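Probable hydrogenase maturation factor HypB (Methanocaldococcus jannaschii, PDB 2HF8) probably hydrolyses GTP slowly and is thought to be required for inserting nickel into the metal centre of [NiFe] hydrogenases during their maturation. Local coordinates at residues 28-33 with 139-144; 128-133 with 161-166. One frame throughout, in Å; residues are numbered along the deposited sequence.

In the fold
Both contacts lie in a P-loop GTPase fold built on a parallel sheet, and their centres are about 17 Å apart. Contact 1 seats helix 18-35 on the turn leading into strand 142-148; contact 2 joins the zinc-bearing loop that follows strand 121-125 to helix 160-163. Along the chain the segments alternate, 28-33, 128-133, 139-144, 161-166, so the two contacts cross in sequence. They also touch: NH2 of Arg143 in contact 1 lies 3.0 Å from Pro133 O and 3.1 Å from Thr165 OG1, probable hydrogen bonds that reach both segments of contact 2. Residues 139-144 thus lie between the N-terminal helix and the metal-bearing loop, touching both.

Contact 1 (28-33 with 139-144); sequences KNRKLL and GTHKRI
Arg30 and Gly139 bring helix 18-35 against the turn that enters strand 142-148 of the parallel sheet in this P-loop GTPase, their CA atoms only 4.8 Å apart. Arg30 NH1 donates to Thr140 O at 2.8 Å with an N-H...O angle of 153°. The acceptor lies near the guanidinium plane, at its edge, while Gly139 CA sits over one face of the same group. A bend at chi3 (-56°) turns the guanidinium back along the turn instead of letting the chain run out straight. The aliphatic part of Arg30 is used as well, CG resting 3.2 Å from Gly139 O, and Leu33 CD1 reaches that same oxygen at 3.4 Å. Asn29 CB packs 3.9 Å from Gly139 CA. A CB modelled on Gly139 would collide with Asn29 CB, and the positive phi of 102° independently calls for a residue without a side chain.

Further out, His141 presents one ring face to Arg30 CG, while Leu33 CB approaches its CE1 obliquely at 4.2 Å. The ring is fixed at both nitrogens, NE2 bonding to Asn34 OD1 and ND1 to the backbone N of Ala40. Salt bridges from Arg30 NH2 to Asp27 and Asp137 steady the guanidinium, and Asp137 OD1 also accepts from Gly139 N, so one carboxylate positions both sides of the contact. A methionine in place of Arg30 would probably leave Thr140 O without this donor and the Asp27 and Asp137 carboxylates without their cationic mate. Asn29, buried against helix 104-111, which carries zinc ligands His105 and His109, sends its ND2 to the carbonyl oxygens of Leu138 and Ala104.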
loop_
_atom_site.group_PDB
_atom_site.type_symbol
_atom_site.label_atom_id
_atom_site.label_comp_id
_atom_site.label_asym_id
_atom_site.label_seq_id
_atom_site.Cartn_x
_atom_site.Cartn_y
_atom_site.Cartn_z
ATOM N N LYS A 28 6.453 9.733 -25.890
ATOM C CA LYS A 28 5.421 10.429 -26.662
ATOM C C LYS A 28 4.579 11.370 -25.794
ATOM O O LYS A 28 4.298 12.505 -26.197
ATOM C CB LYS A 28 4.533 9.426 -27.407
ATOM C CG LYS A 28 5.269 8.704 -28.546
ATOM C CD LYS A 28 4.400 7.670 -29.246
ATOM C CE LYS A 28 5.222 6.871 -30.256
ATOM N NZ LYS A 28 5.881 7.739 -31.284
ATOM N N ASN A 29 4.183 10.893 -24.613
ATOM C CA ASN A 29 3.476 11.723 -23.632
ATOM C C ASN A 29 4.288 12.967 -23.258
ATOM O O ASN A 29 3.770 14.082 -23.299
ATOM C CB ASN A 29 3.119 10.912 -22.374
ATOM C CG ASN A 29 2.031 9.867 -22.619
ATOM O OD1 ASN A 29 1.376 9.848 -23.670
ATOM N ND2 ASN A 29 1.825 8.997 -21.633
ATOM N N ARG A 30 5.562 12.761 -22.915
ATOM C CA ARG A 30 6.486 13.846 -22.564
ATOM C C ARG A 30 6.671 14.873 -23.681
ATOM O O ARG A 30 6.719 16.077 -23.418
ATOM C CB ARG A 30 7.853 13.287 -22.153
ATOM C CG ARG A 30 8.158 13.386 -20.663
ATOM C CD ARG A 30 9.565 12.903 -20.332
ATOM N NE ARG A 30 9.797 11.532 -20.796
ATOM C CZ ARG A 30 9.546 10.437 -20.085
ATOM N NH1 ARG A 30 9.055 10.525 -18.852
ATOM N NH2 ARG A 30 9.795 9.246 -20.609
ATOM N N LYS A 31 6.774 14.391 -24.921
ATOM C CA LYS A 31 6.920 15.265 -26.085
ATOM C C LYS A 31 5.686 16.151 -26.291
ATOM O O LYS A 31 5.813 17.350 -26.547
ATOM C CB LYS A 31 7.253 14.443 -27.342
ATOM C CG LYS A 31 7.355 15.247 -28.653
ATOM C CD LYS A 31 8.481 16.298 -28.640
ATOM C CE LYS A 31 9.813 15.739 -29.142
ATOM N NZ LYS A 31 10.857 16.808 -29.270
ATOM N N LEU A 32 4.499 15.559 -26.154
ATOM C CA LEU A 32 3.242 16.299 -26.253
ATOM C C LEU A 32 3.124 17.345 -25.145
ATOM O O LEU A 32 2.706 18.476 -25.392
ATOM C CB LEU A 32 2.043 15.341 -26.212
ATOM C CG LEU A 32 0.625 15.934 -26.153
ATOM C CD1 LEU A 32 0.253 16.664 -27.441
ATOM C CD2 LEU A 32 -0.411 14.860 -25.833
ATOM N N LEU A 33 3.496 16.961 -23.925
ATOM C CA LEU A 33 3.468 17.890 -22.796
ATOM C C LEU A 33 4.430 19.056 -23.027
ATOM O O LEU A 33 4.085 20.208 -22.752
ATOM C CB LEU A 33 3.783 17.172 -21.478
ATOM C CG LEU A 33 2.754 16.160 -20.955
ATOM C CD1 LEU A 33 3.367 15.327 -19.854
ATOM C CD2 LEU A 33 1.473 16.828 -20.470
ATOM N N GLY A 139 5.278 9.225 -18.485
ATOM C CA GLY A 139 5.545 10.323 -19.406
ATOM C C GLY A 139 5.638 11.654 -18.680
ATOM O O GLY A 139 5.372 12.704 -19.260
ATOM N N THR A 140 6.011 11.607 -17.406
ATOM C CA THR A 140 6.148 12.813 -16.591
ATOM C C THR A 140 7.599 13.290 -16.599
ATOM O O THR A 140 8.498 12.557 -17.007
ATOM C CB THR A 140 5.697 12.568 -15.129
ATOM O OG1 THR A 140 6.471 11.502 -14.561
ATOM C CG2 THR A 140 4.208 12.199 -15.067
ATOM N N HIS A 141 7.819 14.520 -16.148
ATOM C CA HIS A 141 9.168 15.073 -16.047
ATOM C C HIS A 141 9.837 14.669 -14.745
ATOM O O HIS A 141 11.050 14.455 -14.703
ATOM C CB HIS A 141 9.125 16.593 -16.169
ATOM C CG HIS A 141 8.592 17.067 -17.482
ATOM N ND1 HIS A 141 7.250 17.303 -17.698
ATOM C CD2 HIS A 141 9.213 17.311 -18.659
ATOM C CE1 HIS A 141 7.073 17.693 -18.947
ATOM N NE2 HIS A 141 8.248 17.706 -19.552
ATOM N N LYS A 142 9.040 14.584 -13.682
ATOM C CA LYS A 142 9.549 14.219 -12.359
ATOM C C LYS A 142 8.690 13.164 -11.669
ATOM O O LYS A 142 7.470 13.085 -11.869
ATOM C CB LYS A 142 9.682 15.453 -11.452
ATOM C CG LYS A 142 10.698 16.497 -11.914
ATOM C CD LYS A 142 12.131 15.975 -11.872
ATOM C CE LYS A 142 13.061 16.874 -12.686
ATOM N NZ LYS A 142 14.452 16.352 -12.689
ATOM N N ARG A 143 9.347 12.363 -10.839
ATOM C CA ARG A 143 8.672 11.352 -10.048
ATOM C C ARG A 143 8.816 11.661 -8.558
ATOM O O ARG A 143 9.908 11.982 -8.071
ATOM C CB ARG A 143 9.206 9.967 -10.409
ATOM C CG ARG A 143 8.735 9.506 -11.787
ATOM C CD ARG A 143 9.637 8.443 -12.397
ATOM N NE ARG A 143 9.504 7.131 -11.758
ATOM C CZ ARG A 143 8.549 6.243 -12.027
ATOM N NH1 ARG A 143 7.600 6.520 -12.911
ATOM N NH2 ARG A 143 8.533 5.075 -11.394
ATOM N N ILE A 144 7.693 11.596 -7.852
ATOM C CA ILE A 144 7.651 11.876 -6.419
ATOM C C ILE A 144 7.124 10.644 -5.692
ATOM O O ILE A 144 6.066 10.113 -6.048
ATOM C CB ILE A 144 6.760 13.125 -6.093
ATOM C CG1 ILE A 144 7.321 14.384 -6.778
ATOM C CG2 ILE A 144 6.625 13.325 -4.566
ATOM C CD1 ILE A 144 6.371 15.584 -6.808
#

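Contact 2 (128-133 with 161-166); sequences GNLICP and GIMKTA. With ZN (zinc ion), chain D.
The loop carrying Cys132, a ligand of the zinc site at the dimer interface, packs here on helix 160-163. Ile162 makes the main approach: its CG1 is anti to the backbone N (chi1 -159°), which carries CD1 to 3.7 Å from Asn129 O and to 4.3 Å from Pro133 CB. Its other branch, CG2, meets Leu130 O at 3.4 Å and Leu130 CD2 at 4.0 Å, the two side chains crossing at about a right angle. Met163, a selenomethionine in this crystal, adds its CE against the same Leu130 CD2.

No direct hydrogen bond spans the segments; instead a water donates to Leu130 O and accepts from Ile162 N. Within the loop, Asn129 OD1 takes the N-H of Ile131 at 2.9 Å, an Asx turn, and that of Cys132 more weakly. Cys132 SG binds zinc at 2.2 Å, together with two atoms from elsewhere; Cys100 of both subunits contributes SG to zinc binding here. With apolar side chains and one bridging water at the junction, the zinc-bearing loop is held to helix 160-163 by packing and not by direct polar bonds.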
loop_
_atom_site.group_PDB
_atom_site.type_symbol
_atom_site.label_atom_id
_atom_site.label_comp_id
_atom_site.label_asym_id
_atom_site.label_seq_id
_atom_site.Cartn_x
_atom_site.Cartn_y
_atom_site.Cartn_z
ATOM N N GLY A 128 -2.030 3.831 -5.002
ATOM C CA GLY A 128 -1.302 3.546 -3.766
ATOM C C GLY A 128 -0.676 2.164 -3.824
ATOM O O GLY A 128 -1.379 1.160 -3.762
ATOM N N ASN A 129 0.649 2.127 -3.940
ATOM C CA ASN A 129 1.405 0.905 -4.222
ATOM C C ASN A 129 2.892 1.256 -4.270
ATOM O O ASN A 129 3.304 2.120 -5.051
ATOM C CB ASN A 129 0.951 0.303 -5.566
ATOM C CG ASN A 129 1.479 -1.110 -5.808
ATOM O OD1 ASN A 129 2.523 -1.510 -5.289
ATOM N ND2 ASN A 129 0.758 -1.867 -6.626
ATOM N N LEU A 130 3.692 0.593 -3.431
ATOM C CA LEU A 130 5.133 0.861 -3.370
ATOM C C LEU A 130 5.970 -0.113 -4.187
ATOM O O LEU A 130 7.200 -0.156 -4.053
ATOM C CB LEU A 130 5.636 0.882 -1.923
ATOM C CG LEU A 130 5.411 2.141 -1.090
ATOM C CD1 LEU A 130 6.037 1.953 0.290
ATOM C CD2 LEU A 130 5.956 3.393 -1.780
ATOM N N ILE A 131 5.306 -0.883 -5.042
ATOM C CA ILE A 131 5.982 -1.908 -5.823
ATOM C C ILE A 131 5.879 -1.647 -7.325
ATOM O O ILE A 131 6.843 -1.187 -7.937
ATOM C CB ILE A 131 5.482 -3.337 -5.448
ATOM C CG1 ILE A 131 5.734 -3.602 -3.954
ATOM C CG2 ILE A 131 6.169 -4.396 -6.320
ATOM C CD1 ILE A 131 5.078 -4.846 -3.394
ATOM N N CYS A 132 4.706 -1.917 -7.897
ATOM C CA CYS A 132 4.511 -1.946 -9.355
ATOM C C CYS A 132 4.796 -0.630 -10.101
ATOM O O CYS A 132 5.394 -0.666 -11.176
ATOM C CB CYS A 132 3.107 -2.468 -9.696
ATOM S SG CYS A 132 2.490 -3.716 -8.534
ATOM N N PRO A 133 4.362 0.529 -9.557
ATOM C CA PRO A 133 4.634 1.802 -10.251
ATOM C C PRO A 133 6.112 2.119 -10.553
ATOM O O PRO A 133 6.386 2.991 -11.379
ATOM C CB PRO A 133 4.036 2.849 -9.304
ATOM C CG PRO A 133 2.979 2.109 -8.560
ATOM C CD PRO A 133 3.562 0.751 -8.336
ATOM N N GLY A 161 13.484 -0.410 -4.708
ATOM C CA GLY A 161 13.226 -0.291 -6.144
ATOM C C GLY A 161 12.500 0.979 -6.545
ATOM O O GLY A 161 12.948 1.706 -7.440
ATOM N N ILE A 162 11.378 1.251 -5.881
ATOM C CA ILE A 162 10.602 2.459 -6.169
ATOM C C ILE A 162 11.357 3.739 -5.770
ATOM O O ILE A 162 11.252 4.762 -6.448
ATOM C CB ILE A 162 9.170 2.397 -5.554
ATOM C CG1 ILE A 162 8.228 3.380 -6.271
ATOM C CG2 ILE A 162 9.200 2.592 -4.031
ATOM C CD1 ILE A 162 6.739 3.191 -5.935
HETATM N N MSE A 163 12.134 3.656 -4.690
HETATM C CA MSE A 163 12.943 4.776 -4.200
HETATM C C MSE A 163 13.987 5.230 -5.212
HETATM O O MSE A 163 14.289 6.421 -5.308
HETATM C CB MSE A 163 13.625 4.415 -2.873
HETATM C CG MSE A 163 12.673 4.025 -1.753
HETATM SE SE MSE A 163 11.316 5.387 -1.350
HETATM C CE MSE A 163 9.945 4.194 -0.615
ATOM N N LYS A 164 14.532 4.278 -5.969
ATOM C CA LYS A 164 15.548 4.580 -6.978
ATOM C C LYS A 164 14.968 5.296 -8.208
ATOM O O LYS A 164 15.716 5.896 -8.987
ATOM C CB LYS A 164 16.299 3.306 -7.398
ATOM C CG LYS A 164 17.020 2.571 -6.258
ATOM C CD LYS A 164 17.786 1.369 -6.792
ATOM C CE LYS A 164 18.265 0.447 -5.679
ATOM N NZ LYS A 164 17.340 -0.723 -5.475
ATOM N N THR A 165 13.646 5.241 -8.372
ATOM C CA THR A 165 12.965 5.920 -9.488
ATOM C C THR A 165 12.501 7.342 -9.136
ATOM O O THR A 165 12.079 8.100 -10.015
ATOM C CB THR A 165 11.755 5.098 -10.026
ATOM O OG1 THR A 165 10.641 5.207 -9.124
ATOM C CG2 THR A 165 12.127 3.630 -10.198
ATOM N N ALA A 166 12.591 7.705 -7.856
ATOM C CA ALA A 166 12.125 9.013 -7.389
ATOM C C ALA A 166 13.137 10.147 -7.557
ATOM O O ALA A 166 14.345 9.967 -7.344
ATOM C CB ALA A 166 11.673 8.930 -5.934
HETATM ZN ZN ZN D . 1.740 -5.449 -9.648
HETATM O O HOH W 1 9.970 -1.083 -4.922
#